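Local coordinates for protein probable UTP--glucose-1-phosphate uridylyltransferase YngB (Bacillus subtilis subsp. subtilis str. 168, PDB 7B1R) that catalyses the formation of UDP-glucose from glucose-1-phosphate and UTP, supplying wall teichoic acid glucosylation and glycolipid synthesis during anaerobic fermentative growth, at residues 2-7 and 48-53. Sequence-based numbering, arbitrary orientation.
Sequences KKVRKA and SGIEDI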
loop_
_atom_site.group_PDB
_atom_site.type_symbol
_atom_site.label_atom_id
_atom_site.label_comp_id
_atom_site.label_asym_id
_atom_site.label_seq_id
_atom_site.Cartn_x
_atom_site.Cartn_y
_atom_site.Cartn_z
ATOM N N LYS A 2 29.606 16.493 21.052
ATOM C CA LYS A 2 28.342 15.915 21.514
ATOM C C LYS A 2 27.824 14.844 20.549
ATOM O O LYS A 2 27.987 14.971 19.336
ATOM C CB LYS A 2 27.286 17.021 21.618
ATOM C CG LYS A 2 26.448 17.042 22.892
ATOM C CD LYS A 2 26.146 18.457 23.345
ATOM C CE LYS A 2 26.142 19.456 22.203
ATOM N NZ LYS A 2 26.188 20.856 22.685
ATOM N N LYS A 3 27.172 13.808 21.102
ATOM C CA LYS A 3 26.589 12.740 20.300
ATOM C C LYS A 3 25.237 13.155 19.677
ATOM O O LYS A 3 24.405 13.809 20.315
ATOM C CB LYS A 3 26.582 11.445 21.121
ATOM N N VAL A 4 25.039 12.783 18.394
ATOM C CA VAL A 4 23.796 12.927 17.636
ATOM C C VAL A 4 22.817 11.834 18.063
ATOM O O VAL A 4 23.091 10.640 17.831
ATOM C CB VAL A 4 24.054 12.776 16.126
ATOM C CG1 VAL A 4 22.760 12.676 15.349
ATOM C CG2 VAL A 4 24.937 13.870 15.564
ATOM N N ARG A 5 21.668 12.253 18.637
ATOM C CA ARG A 5 20.735 11.268 19.178
ATOM C C ARG A 5 19.276 11.578 18.792
ATOM O O ARG A 5 18.338 10.817 19.107
ATOM C CB ARG A 5 20.968 11.158 20.687
ATOM C CG ARG A 5 20.640 12.449 21.419
ATOM C CD ARG A 5 21.598 12.724 22.549
ATOM N NE ARG A 5 21.125 12.405 23.891
ATOM C CZ ARG A 5 20.056 12.939 24.479
ATOM N NH1 ARG A 5 19.293 13.801 23.822
ATOM N NH2 ARG A 5 19.751 12.597 25.719
ATOM N N LYS A 6 19.083 12.721 18.122
ATOM C CA LYS A 6 17.752 13.156 17.745
ATOM C C LYS A 6 17.693 13.317 16.233
ATOM O O LYS A 6 18.599 13.901 15.631
ATOM C CB LYS A 6 17.431 14.501 18.408
ATOM C CG LYS A 6 16.898 14.456 19.835
ATOM C CD LYS A 6 17.120 15.780 20.543
ATOM C CE LYS A 6 15.986 16.187 21.458
ATOM N NZ LYS A 6 16.384 17.306 22.344
ATOM N N ALA A 7 16.586 12.846 15.644
ATOM C CA ALA A 7 16.319 13.016 14.224
ATOM C C ALA A 7 14.969 13.704 14.008
ATOM O O ALA A 7 14.024 13.518 14.785
ATOM C CB ALA A 7 16.322 11.656 13.597
ATOM N N SER A 48 20.890 3.329 13.705
ATOM C CA SER A 48 21.926 4.351 13.665
ATOM C C SER A 48 22.197 4.878 15.075
ATOM O O SER A 48 23.005 5.798 15.226
ATOM C CB SER A 48 21.497 5.519 12.791
ATOM O OG SER A 48 22.030 5.441 11.478
ATOM N N GLY A 49 21.466 4.350 16.075
ATOM C CA GLY A 49 21.537 4.785 17.463
ATOM C C GLY A 49 20.803 6.100 17.743
ATOM O O GLY A 49 21.123 6.787 18.703
ATOM N N ILE A 50 19.807 6.456 16.925
ATOM C CA ILE A 50 18.934 7.568 17.265
ATOM C C ILE A 50 17.938 7.070 18.296
ATOM O O ILE A 50 17.364 5.994 18.145
ATOM C CB ILE A 50 18.232 8.129 16.011
ATOM C CG1 ILE A 50 19.265 8.667 15.016
ATOM C CG2 ILE A 50 17.149 9.154 16.350
ATOM C CD1 ILE A 50 20.347 9.509 15.648
ATOM N N GLU A 51 17.722 7.880 19.332
ATOM C CA GLU A 51 16.758 7.513 20.359
ATOM C C GLU A 51 15.458 8.340 20.307
ATOM O O GLU A 51 14.424 7.856 20.770
ATOM C CB GLU A 51 17.462 7.491 21.714
ATOM C CG GLU A 51 18.551 8.545 21.835
ATOM C CD GLU A 51 19.504 8.343 23.004
ATOM O OE1 GLU A 51 19.633 7.198 23.466
ATOM O OE2 GLU A 51 20.115 9.330 23.454
ATOM N N ASP A 52 15.475 9.565 19.740
ATOM C CA ASP A 52 14.317 10.451 19.830
ATOM C C ASP A 52 14.011 11.113 18.487
ATOM O O ASP A 52 14.747 11.988 18.037
ATOM C CB ASP A 52 14.496 11.548 20.889
ATOM C CG ASP A 52 14.924 11.083 22.281
ATOM O OD1 ASP A 52 14.091 10.448 23.000
ATOM O OD2 ASP A 52 16.087 11.388 22.662
ATOM N N ILE A 53 12.873 10.739 17.893
ATOM C CA ILE A 53 12.474 11.250 16.591
ATOM C C ILE A 53 11.319 12.251 16.727
ATOM O O ILE A 53 10.347 12.016 17.451
ATOM C CB ILE A 53 12.087 10.083 15.667
ATOM C CG1 ILE A 53 13.266 9.142 15.396
ATOM C CG2 ILE A 53 11.452 10.608 14.388
ATOM C CD1 ILE A 53 12.858 7.800 14.839
#
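Arg5 and Glu51 meet where two parallel strands begin, and the Arg5 side chain is worth following outward. CB rests against the glutamate, 3.4 Å from Glu51 OE2, with Glu51 CG close by. CG, held between the backbone N and the carbonyl carbon (chi1 65°), and then CD keep within van der Waals range of that oxygen as the chain bends round it. NE comes 3.3 Å from Glu51 OE2, a salt bridge by charge alone: the oxygen sits over one guanidinium face, well out of its plane, so no N-H points at it, and the guanidinium and carboxylate planes are 86° apart. CZ and NH2 stay near the same oxygen, whereas NH1 lies obliquely 4.2 Å from Asp52 OD2, opposite charges too far apart for a salt bridge; Asp52 OD1 is hydrogen-bonded to Asn98 ND2. Shortening Arg5 to alanine would probably leave the Glu51 carboxylate without this counter-charge. On the backbone, Arg5 O accepts two bonds, from Glu51 N at 3.0 Å and Asp52 N at 3.2 Å, and Ala7 N then reaches Asp52 O at 3.1 Å. Towards the buried side, Ile50 sets CG2 against Ala7 CB and CD1 against Val4 CG1, with Leu142 of helix 141-152 adjoining. Strands 6-11 and 52-57, linked through helix 37-47, which ends in a Schellman motif at Gly49, thus form a beta-alpha-beta unit of the Rossmann-like GT-A nucleotidyltransferase fold.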